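Aldo-keto reductase 1 (Coptotermes gestroi, PDB 5KET) binds NADP and probably acts as an oxidoreductase that uses this cofactor to reduce aldehydes and ketones. Local coordinates at residues Pro90-Phe101 against Leu121-Asn132; Ser168-Ile179 against Arg189-Leu197. All coordinates share one frame; numbering follows the deposited sequence.

Contact 1. Residues Pro90-Phe101 against Leu121-Asn132; sequences PIGNRAESVEKF and LPVGFQYKGDDN
The backbone N-H of Phe125 donates to the carbonyl oxygen of Pro90, with N and O 2.6 Å apart and 166° at the hydrogen; the donor stands above the carbonyl plane. This bond ties together two loops that follow neighbouring parallel strands, 83-88 and 114-119, of the TIM barrel of aldo-keto reductases. Gly124 CA comes within 3.3 Å of the same Pro90 O in a CA-H...O contact, and a glycine, having no side chain, lets the backbone come close to that oxygen.

Phe125 carries its CG beside its own backbone N (chi1 -51°), which brings the ring alongside Pro90, and chi2 near -15° turns one face to it. There Pro90 CB sits over the ring centre, 3.4 Å from the centroid of Phe125, a CH-pi contact between two rigid rings. Ile91 CG2 meets the edge of the ring and lies 3.6 Å from Phe125 CB, while Phe142 and Trp134 add further aromatic contacts. With an alanine here, Pro90 CB would probably lose the aromatic face it rests on, and Phe142 and Trp134 a ring neighbour.

Farther along, the branched, apolar Ile91 packs against the type I turn Gly129-Asn132, with CD1 3.5 Å from Asp130 O. Arg94 directs its charge to a salt bridge with Asp145. Phe101 and Tyr127 touch at their edges, neither ring over the face of the other, with Phe101 CZ 3.6 Å from Tyr127 CE1.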
loop_
_atom_site.group_PDB
_atom_site.type_symbol
_atom_site.label_atom_id
_atom_site.label_comp_id
_atom_site.label_asym_id
_atom_site.label_seq_id
_atom_site.Cartn_x
_atom_site.Cartn_y
_atom_site.Cartn_z
ATOM N N PRO A 90 9.450 7.491 -5.531
ATOM C CA PRO A 90 10.582 6.957 -6.309
ATOM C C PRO A 90 11.634 8.001 -6.667
ATOM O O PRO A 90 12.788 7.644 -6.921
ATOM C CB PRO A 90 9.903 6.382 -7.557
ATOM C CG PRO A 90 8.545 5.996 -7.090
ATOM C CD PRO A 90 8.159 7.014 -6.047
ATOM N N ILE A 91 11.263 9.287 -6.670
ATOM C CA ILE A 91 12.247 10.343 -6.906
ATOM C C ILE A 91 13.076 10.651 -5.674
ATOM O O ILE A 91 13.912 11.565 -5.714
ATOM C CB ILE A 91 11.603 11.657 -7.384
ATOM C CG1 ILE A 91 10.639 12.194 -6.324
ATOM C CG2 ILE A 91 10.921 11.458 -8.731
ATOM C CD1 ILE A 91 10.069 13.560 -6.653
ATOM N N GLY A 92 12.873 9.919 -4.580
ATOM C CA GLY A 92 13.686 10.085 -3.391
ATOM C C GLY A 92 14.386 8.819 -2.933
ATOM O O GLY A 92 14.814 8.747 -1.777
ATOM N N ASN A 93 14.537 7.826 -3.812
ATOM C CA ASN A 93 15.222 6.579 -3.459
ATOM C C ASN A 93 16.734 6.775 -3.448
ATOM O O ASN A 93 17.510 6.092 -4.120
ATOM C CB ASN A 93 14.818 5.462 -4.403
ATOM C CG ASN A 93 13.348 5.300 -4.465
ATOM O OD1 ASN A 93 12.619 6.280 -4.422
ATOM N ND2 ASN A 93 12.887 4.067 -4.533
ATOM N N ARG A 94 17.140 7.739 -2.636
ATOM C CA ARG A 94 18.527 8.006 -2.329
ATOM C C ARG A 94 18.555 8.421 -0.865
ATOM O O ARG A 94 17.669 9.149 -0.409
ATOM C CB ARG A 94 19.097 9.095 -3.247
ATOM C CG ARG A 94 18.315 10.390 -3.186
ATOM C CD ARG A 94 18.381 11.192 -4.483
ATOM N NE ARG A 94 17.445 10.678 -5.481
ATOM C CZ ARG A 94 17.808 9.958 -6.537
ATOM N NH1 ARG A 94 19.090 9.681 -6.742
ATOM N NH2 ARG A 94 16.900 9.518 -7.393
ATOM N N ALA A 95 19.540 7.913 -0.123
ATOM C CA ALA A 95 19.602 8.184 1.313
ATOM C C ALA A 95 19.526 9.675 1.621
ATOM O O ALA A 95 18.886 10.076 2.602
ATOM C CB ALA A 95 20.879 7.583 1.899
ATOM N N GLU A 96 20.129 10.510 0.768
ATOM C CA GLU A 96 20.229 11.945 1.017
ATOM C C GLU A 96 18.871 12.646 0.967
ATOM O O GLU A 96 18.693 13.690 1.607
ATOM C CB GLU A 96 21.183 12.564 -0.002
ATOM C CG GLU A 96 21.080 11.923 -1.408
ATOM C CD GLU A 96 21.996 10.753 -1.640
ATOM O OE1 GLU A 96 22.192 9.933 -0.711
ATOM O OE2 GLU A 96 22.537 10.635 -2.772
ATOM N N SER A 97 17.915 12.114 0.208
ATOM C CA SER A 97 16.649 12.794 -0.034
ATOM C C SER A 97 15.543 12.349 0.906
ATOM O O SER A 97 14.425 12.866 0.809
ATOM C CB SER A 97 16.191 12.579 -1.484
ATOM O OG SER A 97 17.055 13.225 -2.410
ATOM N N VAL A 98 15.820 11.412 1.812
ATOM C CA VAL A 98 14.742 10.746 2.531
ATOM C C VAL A 98 14.061 11.706 3.505
ATOM O O VAL A 98 12.831 11.817 3.528
ATOM C CB VAL A 98 15.269 9.485 3.237
ATOM C CG1 VAL A 98 14.172 8.854 4.070
ATOM C CG2 VAL A 98 15.773 8.501 2.210
ATOM N N GLU A 99 14.846 12.422 4.314
ATOM C CA GLU A 99 14.211 13.288 5.302
ATOM C C GLU A 99 13.559 14.497 4.645
ATOM O O GLU A 99 12.547 14.993 5.153
ATOM C CB GLU A 99 15.226 13.716 6.366
ATOM C CG GLU A 99 14.833 14.965 7.153
ATOM C CD GLU A 99 15.995 15.610 7.855
ATOM O OE1 GLU A 99 16.991 14.904 8.140
ATOM O OE2 GLU A 99 15.925 16.838 8.119
ATOM N N LYS A 100 14.103 14.968 3.517
ATOM C CA LYS A 100 13.437 16.025 2.761
ATOM C C LYS A 100 11.987 15.655 2.454
ATOM O O LYS A 100 11.064 16.446 2.692
ATOM C CB LYS A 100 14.196 16.313 1.459
ATOM C CG LYS A 100 13.454 17.250 0.486
ATOM C CD LYS A 100 14.187 17.418 -0.845
ATOM N N PHE A 101 11.764 14.443 1.946
ATOM C CA PHE A 101 10.434 14.090 1.478
ATOM C C PHE A 101 9.495 13.785 2.631
ATOM O O PHE A 101 8.340 14.232 2.628
ATOM C CB PHE A 101 10.506 12.912 0.509
ATOM C CG PHE A 101 10.904 13.310 -0.879
ATOM C CD1 PHE A 101 10.028 14.027 -1.688
ATOM C CD2 PHE A 101 12.159 12.988 -1.372
ATOM C CE1 PHE A 101 10.395 14.411 -2.964
ATOM C CE2 PHE A 101 12.528 13.365 -2.647
ATOM C CZ PHE A 101 11.643 14.082 -3.444
ATOM N N LEU A 121 8.799 2.373 -3.890
ATOM C CA LEU A 121 9.294 1.548 -5.007
ATOM C C LEU A 121 10.788 1.243 -4.904
ATOM O O LEU A 121 11.587 2.175 -4.752
ATOM C CB LEU A 121 9.000 2.213 -6.359
ATOM C CG LEU A 121 7.919 1.519 -7.197
ATOM C CD1 LEU A 121 6.548 1.682 -6.553
ATOM C CD2 LEU A 121 7.915 2.046 -8.614
ATOM N N PRO A 122 11.178 -0.027 -5.056
ATOM C CA PRO A 122 12.581 -0.371 -5.221
ATOM C C PRO A 122 13.264 0.397 -6.342
ATOM O O PRO A 122 14.495 0.561 -6.320
ATOM C CB PRO A 122 12.544 -1.866 -5.537
ATOM C CG PRO A 122 11.167 -2.319 -5.327
ATOM C CD PRO A 122 10.256 -1.159 -5.194
ATOM N N VAL A 123 12.529 0.817 -7.360
ATOM C CA VAL A 123 13.099 1.448 -8.542
ATOM C C VAL A 123 13.098 2.947 -8.320
ATOM O O VAL A 123 12.047 3.550 -8.096
ATOM C CB VAL A 123 12.307 1.085 -9.810
ATOM C CG1 VAL A 123 12.834 1.858 -11.012
ATOM C CG2 VAL A 123 12.328 -0.427 -10.052
ATOM N N GLY A 124 14.277 3.559 -8.371
ATOM C CA GLY A 124 14.386 4.986 -8.164
ATOM C C GLY A 124 14.247 5.782 -9.452
ATOM O O GLY A 124 14.609 5.329 -10.532
ATOM N N PHE A 125 13.683 6.976 -9.323
ATOM C CA PHE A 125 13.728 7.975 -10.378
ATOM C C PHE A 125 14.783 9.000 -9.989
ATOM O O PHE A 125 15.006 9.256 -8.805
ATOM C CB PHE A 125 12.384 8.689 -10.577
ATOM C CG PHE A 125 11.202 7.773 -10.730
ATOM C CD1 PHE A 125 11.358 6.424 -10.999
ATOM C CD2 PHE A 125 9.923 8.280 -10.608
ATOM C CE1 PHE A 125 10.261 5.600 -11.128
ATOM C CE2 PHE A 125 8.828 7.465 -10.741
ATOM C CZ PHE A 125 8.994 6.118 -11.000
ATOM N N GLN A 126 15.446 9.576 -10.985
ATOM C CA GLN A 126 16.366 10.655 -10.676
ATOM C C GLN A 126 15.572 11.865 -10.245
ATOM O O GLN A 126 14.577 12.230 -10.875
ATOM C CB GLN A 126 17.241 11.024 -11.871
ATOM C CG GLN A 126 17.585 9.901 -12.763
ATOM C CD GLN A 126 18.154 10.421 -14.051
ATOM O OE1 GLN A 126 18.293 11.618 -14.218
ATOM N NE2 GLN A 126 18.475 9.540 -14.975
ATOM N N TYR A 127 16.006 12.490 -9.166
ATOM C CA TYR A 127 15.317 13.665 -8.657
ATOM C C TYR A 127 15.611 14.804 -9.624
ATOM O O TYR A 127 16.722 15.339 -9.664
ATOM C CB TYR A 127 15.756 13.951 -7.218
ATOM C CG TYR A 127 15.167 15.212 -6.682
ATOM C CD1 TYR A 127 13.977 15.204 -5.961
ATOM C CD2 TYR A 127 15.789 16.425 -6.915
ATOM C CE1 TYR A 127 13.429 16.396 -5.492
ATOM C CE2 TYR A 127 15.264 17.597 -6.463
ATOM C CZ TYR A 127 14.094 17.596 -5.756
ATOM O OH TYR A 127 13.644 18.825 -5.338
ATOM N N LYS A 128 14.632 15.153 -10.456
ATOM C CA LYS A 128 14.717 16.296 -11.353
ATOM C C LYS A 128 13.867 17.463 -10.876
ATOM O O LYS A 128 13.762 18.481 -11.576
ATOM C CB LYS A 128 14.302 15.908 -12.787
ATOM N N GLY A 129 13.248 17.334 -9.714
ATOM C CA GLY A 129 12.406 18.362 -9.155
ATOM C C GLY A 129 11.672 17.821 -7.951
ATOM O O GLY A 129 11.410 16.615 -7.873
ATOM N N ASP A 130 11.343 18.693 -6.995
ATOM C CA ASP A 130 10.641 18.245 -5.794
ATOM C C ASP A 130 9.225 17.792 -6.142
ATOM O O ASP A 130 8.795 16.701 -5.747
ATOM C CB ASP A 130 10.657 19.375 -4.753
ATOM C CG ASP A 130 10.001 18.990 -3.426
ATOM O OD1 ASP A 130 9.123 18.097 -3.397
ATOM O OD2 ASP A 130 10.415 19.556 -2.386
ATOM N N ASP A 131 8.505 18.598 -6.921
ATOM C CA ASP A 131 7.131 18.297 -7.316
ATOM C C ASP A 131 7.061 17.649 -8.695
ATOM O O ASP A 131 6.105 17.883 -9.441
ATOM C CB ASP A 131 6.294 19.576 -7.273
ATOM N N ASN A 132 8.057 16.830 -9.040
ATOM C CA ASN A 132 8.194 16.223 -10.367
ATOM C C ASN A 132 8.185 14.703 -10.206
ATOM O O ASN A 132 9.226 14.045 -10.263
ATOM C CB ASN A 132 9.462 16.697 -11.038
ATOM C CG ASN A 132 9.435 16.497 -12.542
ATOM O OD1 ASN A 132 10.460 16.254 -13.165
ATOM N ND2 ASN A 132 8.267 16.604 -13.133
#

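Contact 2. Residues Ser168-Ile179 against Arg189-Leu197; sequences SVGLSNFNSRQI and RPANLQVEL. With NAP (NADP nicotinamide-adenine-dinucleotide phosphate), chain C.
Ser172 OG lies between two acceptors: Gln194 O on the adjacent strand is 2.7 Å from Ser172 OG. The second, the nicotinamide carboxamide oxygen O7N of NADP, is 2.9 Å from Ser172 OG, and which of the two takes the proton is not settled. The site stands at the C-terminal end of strands 166-172 and 192-196, which helix 176-185 connects in a beta-alpha-beta unit of the TIM barrel. On the other half of the carboxamide, NADP N7N donates to Asn173 OD1 at 2.7 Å, so a hydroxyl and an amide between them fix how the nicotinamide is turned. Tyr220 OH holds Asn173 ND2 and helps to orient that amide. Gln194 sends an extended chain (chi1 152°, CG anti to the backbone N) past Ser172 OG to the cofactor.

In the next shell, Asn173 N donates to Gln194 O at 3.1 Å, and asparagine readily takes the left-handed backbone conformation found here. The parallel ladder then runs back through Gln194 N to Leu171 O, Leu171 N to Asn192 O and Ala191 N to Val169 O. Gly170 fits because a CB would clash with Asn192 O.

Leu171 and Leu193 occupy the sheet face opposite Ser172 and Gln194, giving the helix an apolar bed. That helix begins with what fits a capping box, Asn175 and Gln178, and one turn in, Ile179 CD1 packs 3.5 Å from Leu193 CD2.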
loop_
_atom_site.group_PDB
_atom_site.type_symbol
_atom_site.label_atom_id
_atom_site.label_comp_id
_atom_site.label_asym_id
_atom_site.label_seq_id
_atom_site.Cartn_x
_atom_site.Cartn_y
_atom_site.Cartn_z
ATOM N N SER A 168 7.410 3.567 12.660
ATOM C CA SER A 168 7.914 2.354 12.030
ATOM C C SER A 168 8.225 2.647 10.570
ATOM O O SER A 168 7.737 3.622 9.992
ATOM C CB SER A 168 6.909 1.199 12.124
ATOM O OG SER A 168 6.492 0.969 13.462
ATOM N N VAL A 169 9.054 1.789 9.973
ATOM C CA VAL A 169 9.398 1.910 8.564
ATOM C C VAL A 169 9.304 0.543 7.902
ATOM O O VAL A 169 9.581 -0.490 8.517
ATOM C CB VAL A 169 10.797 2.521 8.358
ATOM C CG1 VAL A 169 10.763 4.011 8.654
ATOM C CG2 VAL A 169 11.811 1.823 9.242
ATOM N N GLY A 170 8.909 0.546 6.629
ATOM C CA GLY A 170 8.724 -0.685 5.888
ATOM C C GLY A 170 8.970 -0.562 4.395
ATOM O O GLY A 170 9.510 0.446 3.929
ATOM N N LEU A 171 8.562 -1.577 3.635
ATOM C CA LEU A 171 8.856 -1.672 2.210
ATOM C C LEU A 171 7.576 -1.866 1.411
ATOM O O LEU A 171 6.587 -2.402 1.916
ATOM C CB LEU A 171 9.780 -2.847 1.928
ATOM C CG LEU A 171 11.121 -2.945 2.655
ATOM C CD1 LEU A 171 11.676 -4.353 2.460
ATOM C CD2 LEU A 171 12.056 -1.859 2.147
ATOM N N SER A 172 7.611 -1.454 0.145
ATOM C CA SER A 172 6.475 -1.655 -0.748
ATOM C C SER A 172 6.957 -2.085 -2.129
ATOM O O SER A 172 7.855 -1.460 -2.702
ATOM C CB SER A 172 5.630 -0.386 -0.862
ATOM O OG SER A 172 4.419 -0.665 -1.532
ATOM N N ASN A 173 6.350 -3.149 -2.652
ATOM C CA ASN A 173 6.661 -3.680 -3.978
ATOM C C ASN A 173 8.109 -4.160 -4.068
ATOM O O ASN A 173 8.759 -4.033 -5.105
ATOM C CB ASN A 173 6.356 -2.655 -5.071
ATOM C CG ASN A 173 4.893 -2.263 -5.110
ATOM O OD1 ASN A 173 4.558 -1.088 -4.978
ATOM N ND2 ASN A 173 4.012 -3.244 -5.311
ATOM N N PHE A 174 8.614 -4.722 -2.974
ATOM C CA PHE A 174 9.926 -5.352 -2.914
ATOM C C PHE A 174 9.766 -6.864 -3.040
ATOM O O PHE A 174 8.723 -7.414 -2.685
ATOM C CB PHE A 174 10.623 -5.019 -1.592
ATOM C CG PHE A 174 11.284 -3.668 -1.568
ATOM C CD1 PHE A 174 10.534 -2.503 -1.628
ATOM C CD2 PHE A 174 12.665 -3.566 -1.457
ATOM C CE1 PHE A 174 11.145 -1.254 -1.601
ATOM C CE2 PHE A 174 13.288 -2.324 -1.428
ATOM C CZ PHE A 174 12.524 -1.163 -1.502
ATOM N N ASN A 175 10.797 -7.537 -3.536
ATOM C CA ASN A 175 10.740 -8.983 -3.685
ATOM C C ASN A 175 11.456 -9.659 -2.501
ATOM O O ASN A 175 11.852 -9.001 -1.530
ATOM C CB ASN A 175 11.323 -9.373 -5.043
ATOM C CG ASN A 175 12.760 -8.987 -5.167
ATOM O OD1 ASN A 175 13.384 -8.607 -4.183
ATOM N ND2 ASN A 175 13.293 -9.040 -6.381
ATOM N N SER A 176 11.630 -10.984 -2.578
ATOM C CA SER A 176 12.273 -11.725 -1.493
ATOM C C SER A 176 13.721 -11.295 -1.318
ATOM O O SER A 176 14.138 -10.878 -0.231
ATOM C CB SER A 176 12.235 -13.222 -1.777
ATOM O OG SER A 176 10.920 -13.681 -1.964
ATOM N N ARG A 177 14.510 -11.425 -2.388
ATOM C CA ARG A 177 15.934 -11.147 -2.303
ATOM C C ARG A 177 16.205 -9.754 -1.724
ATOM O O ARG A 177 17.074 -9.604 -0.867
ATOM C CB ARG A 177 16.578 -11.311 -3.684
ATOM N N GLN A 178 15.445 -8.734 -2.158
ATOM C CA GLN A 178 15.671 -7.370 -1.651
ATOM C C GLN A 178 15.206 -7.197 -0.215
ATOM O O GLN A 178 15.832 -6.439 0.551
ATOM C CB GLN A 178 14.985 -6.311 -2.540
ATOM C CG GLN A 178 15.222 -6.411 -4.057
ATOM C CD GLN A 178 14.176 -5.632 -4.864
ATOM O OE1 GLN A 178 13.064 -5.434 -4.397
ATOM N NE2 GLN A 178 14.489 -5.292 -6.107
ATOM N N ILE A 179 14.094 -7.831 0.174
ATOM C CA ILE A 179 13.730 -7.827 1.582
ATOM C C ILE A 179 14.821 -8.504 2.394
ATOM O O ILE A 179 15.319 -7.957 3.385
ATOM C CB ILE A 179 12.368 -8.498 1.815
ATOM C CG1 ILE A 179 11.241 -7.673 1.217
ATOM C CG2 ILE A 179 12.122 -8.685 3.325
ATOM C CD1 ILE A 179 9.907 -8.341 1.305
ATOM N N ARG A 189 14.526 -3.661 11.621
ATOM C CA ARG A 189 13.948 -4.490 10.585
ATOM C C ARG A 189 12.691 -3.843 9.987
ATOM O O ARG A 189 12.010 -3.054 10.655
ATOM C CB ARG A 189 13.622 -5.875 11.145
ATOM C CG ARG A 189 12.746 -6.754 10.271
ATOM C CD ARG A 189 12.948 -8.219 10.596
ATOM N NE ARG A 189 13.621 -8.402 11.871
ATOM C CZ ARG A 189 14.289 -9.494 12.204
ATOM N NH1 ARG A 189 14.396 -10.499 11.339
ATOM N NH2 ARG A 189 14.872 -9.580 13.395
ATOM N N PRO A 190 12.400 -4.111 8.718
ATOM C CA PRO A 190 11.122 -3.684 8.143
ATOM C C PRO A 190 9.944 -4.104 9.012
ATOM O O PRO A 190 9.842 -5.262 9.428
ATOM C CB PRO A 190 11.097 -4.405 6.782
ATOM C CG PRO A 190 12.521 -4.771 6.496
ATOM C CD PRO A 190 13.368 -4.488 7.673
ATOM N N ALA A 191 9.063 -3.159 9.289
ATOM C CA ALA A 191 7.867 -3.460 10.063
ATOM C C ALA A 191 6.741 -4.009 9.208
ATOM O O ALA A 191 5.925 -4.801 9.699
ATOM C CB ALA A 191 7.384 -2.211 10.794
ATOM N N ASN A 192 6.681 -3.617 7.940
ATOM C CA ASN A 192 5.531 -3.936 7.107
ATOM C C ASN A 192 5.964 -3.955 5.648
ATOM O O ASN A 192 6.788 -3.140 5.228
ATOM C CB ASN A 192 4.397 -2.920 7.326
ATOM C CG ASN A 192 3.261 -3.083 6.334
ATOM O OD1 ASN A 192 2.433 -3.983 6.468
ATOM N ND2 ASN A 192 3.198 -2.191 5.349
ATOM N N LEU A 193 5.425 -4.911 4.897
ATOM C CA LEU A 193 5.576 -4.982 3.452
ATOM C C LEU A 193 4.216 -4.749 2.824
ATOM O O LEU A 193 3.237 -5.393 3.212
ATOM C CB LEU A 193 6.106 -6.346 3.019
ATOM C CG LEU A 193 6.083 -6.542 1.493
ATOM C CD1 LEU A 193 7.008 -5.546 0.826
ATOM C CD2 LEU A 193 6.403 -7.967 1.112
ATOM N N GLN A 194 4.147 -3.836 1.861
ATOM C CA GLN A 194 2.885 -3.543 1.198
ATOM C C GLN A 194 3.029 -3.903 -0.277
ATOM O O GLN A 194 3.738 -3.228 -1.029
ATOM C CB GLN A 194 2.475 -2.084 1.391
ATOM C CG GLN A 194 1.619 -1.554 0.264
ATOM C CD GLN A 194 0.926 -0.254 0.619
ATOM O OE1 GLN A 194 0.943 0.172 1.757
ATOM N NE2 GLN A 194 0.367 0.411 -0.368
ATOM N N VAL A 195 2.362 -4.981 -0.676
ATOM C CA VAL A 195 2.402 -5.479 -2.040
ATOM C C VAL A 195 0.977 -5.698 -2.512
ATOM O O VAL A 195 0.026 -5.706 -1.731
ATOM C CB VAL A 195 3.204 -6.792 -2.161
ATOM C CG1 VAL A 195 4.692 -6.530 -1.967
ATOM C CG2 VAL A 195 2.696 -7.793 -1.152
ATOM N N GLU A 196 0.831 -5.862 -3.820
ATOM C CA GLU A 196 -0.451 -6.243 -4.386
ATOM C C GLU A 196 -0.825 -7.647 -3.922
ATOM O O GLU A 196 0.019 -8.557 -3.900
ATOM C CB GLU A 196 -0.375 -6.135 -5.910
ATOM C CG GLU A 196 -1.297 -6.990 -6.739
ATOM C CD GLU A 196 -1.185 -6.704 -8.217
ATOM O OE1 GLU A 196 -0.178 -6.095 -8.666
ATOM O OE2 GLU A 196 -2.102 -7.116 -8.970
ATOM N N LEU A 197 -2.105 -7.816 -3.556
ATOM C CA LEU A 197 -2.569 -9.056 -2.945
ATOM C C LEU A 197 -4.090 -9.072 -2.889
ATOM O O LEU A 197 -4.704 -8.130 -2.372
ATOM C CB LEU A 197 -1.966 -9.220 -1.539
ATOM C CG LEU A 197 -1.986 -10.563 -0.802
ATOM C CD1 LEU A 197 -0.968 -10.555 0.337
ATOM C CD2 LEU A 197 -3.362 -10.904 -0.253
HETATM P PA NAP C . -9.102 -1.695 -4.431
HETATM O O1A NAP C . -9.273 -0.704 -3.290
HETATM O O2A NAP C . -9.187 -3.035 -4.278
HETATM O O5B NAP C . -10.042 -1.121 -5.698
HETATM C C5B NAP C . -10.744 0.003 -5.226
HETATM C C4B NAP C . -11.714 0.363 -6.345
HETATM O O4B NAP C . -12.882 -0.409 -6.181
HETATM C C3B NAP C . -12.071 1.875 -6.360
HETATM O O3B NAP C . -12.222 2.296 -7.683
HETATM C C2B NAP C . -13.453 1.926 -5.663
HETATM O O2B NAP C . -14.348 2.737 -6.284
HETATM C C1B NAP C . -13.952 0.430 -5.756
HETATM N N9A NAP C . -14.422 -0.053 -4.463
HETATM C C8A NAP C . -13.899 0.245 -3.191
HETATM N N7A NAP C . -14.582 -0.367 -2.196
HETATM C C5A NAP C . -15.591 -1.089 -2.858
HETATM C C6A NAP C . -16.612 -1.927 -2.387
HETATM N N6A NAP C . -16.768 -2.161 -1.045
HETATM N N1A NAP C . -17.489 -2.534 -3.245
HETATM C C2A NAP C . -17.281 -2.259 -4.586
HETATM N N3A NAP C . -16.354 -1.486 -5.186
HETATM C C4A NAP C . -15.502 -0.903 -4.270
HETATM O O3 NAP C . -7.555 -1.496 -4.846
HETATM P PN NAP C . -6.968 -0.037 -4.947
HETATM O O1N NAP C . -7.916 1.080 -4.866
HETATM O O2N NAP C . -5.826 -0.065 -5.932
HETATM O O5D NAP C . -6.036 0.089 -3.443
HETATM C C5D NAP C . -5.879 1.415 -3.238
HETATM C C4D NAP C . -4.957 1.592 -2.085
HETATM O O4D NAP C . -3.893 0.657 -2.272
HETATM C C3D NAP C . -4.344 2.988 -2.284
HETATM O O3D NAP C . -4.936 3.886 -1.448
HETATM C C2D NAP C . -2.932 2.807 -1.825
HETATM O O2D NAP C . -2.843 3.003 -0.477
HETATM C C1D NAP C . -2.655 1.312 -2.078
HETATM N N1N NAP C . -1.813 1.303 -3.302
HETATM C C2N NAP C . -0.479 1.065 -3.170
HETATM C C3N NAP C . 0.335 1.081 -4.277
HETATM C C7N NAP C . 1.747 0.805 -4.095
HETATM O O7N NAP C . 2.286 0.725 -2.976
HETATM N N7N NAP C . 2.500 0.633 -5.234
HETATM C C4N NAP C . -0.186 1.361 -5.553
HETATM C C5N NAP C . -1.537 1.617 -5.665
HETATM C C6N NAP C . -2.354 1.595 -4.550
HETATM P P2B NAP C . -14.922 4.219 -5.465
HETATM O O1X NAP C . -13.576 4.907 -5.292
HETATM O O2X NAP C . -15.940 4.851 -6.374
HETATM O O3X NAP C . -15.346 3.611 -4.129
#

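How the contacts relate
Along the chain the two contacts follow one another, 90-132 preceding 168-197, and their centres lie about 18 Å apart within one TIM barrel. Strands 83-88, 114-119, 166-172 and 192-196 are consecutive in its sheet: contact 1 joins the loops after the first two, contact 2 the other two, 166-172 and 192-196. Strand 114-119 links them, since it leads into Leu121 and also bonds through its backbone to Gly170. The contacts touch where Leu121 and Pro122 pack against Ser172-Phe174, beside the bound NADP. Contact 1 lies in the loops near His120, a predicted substrate-binding residue, and probably helps to set that rim, while contact 2 holds the nicotinamide carboxamide.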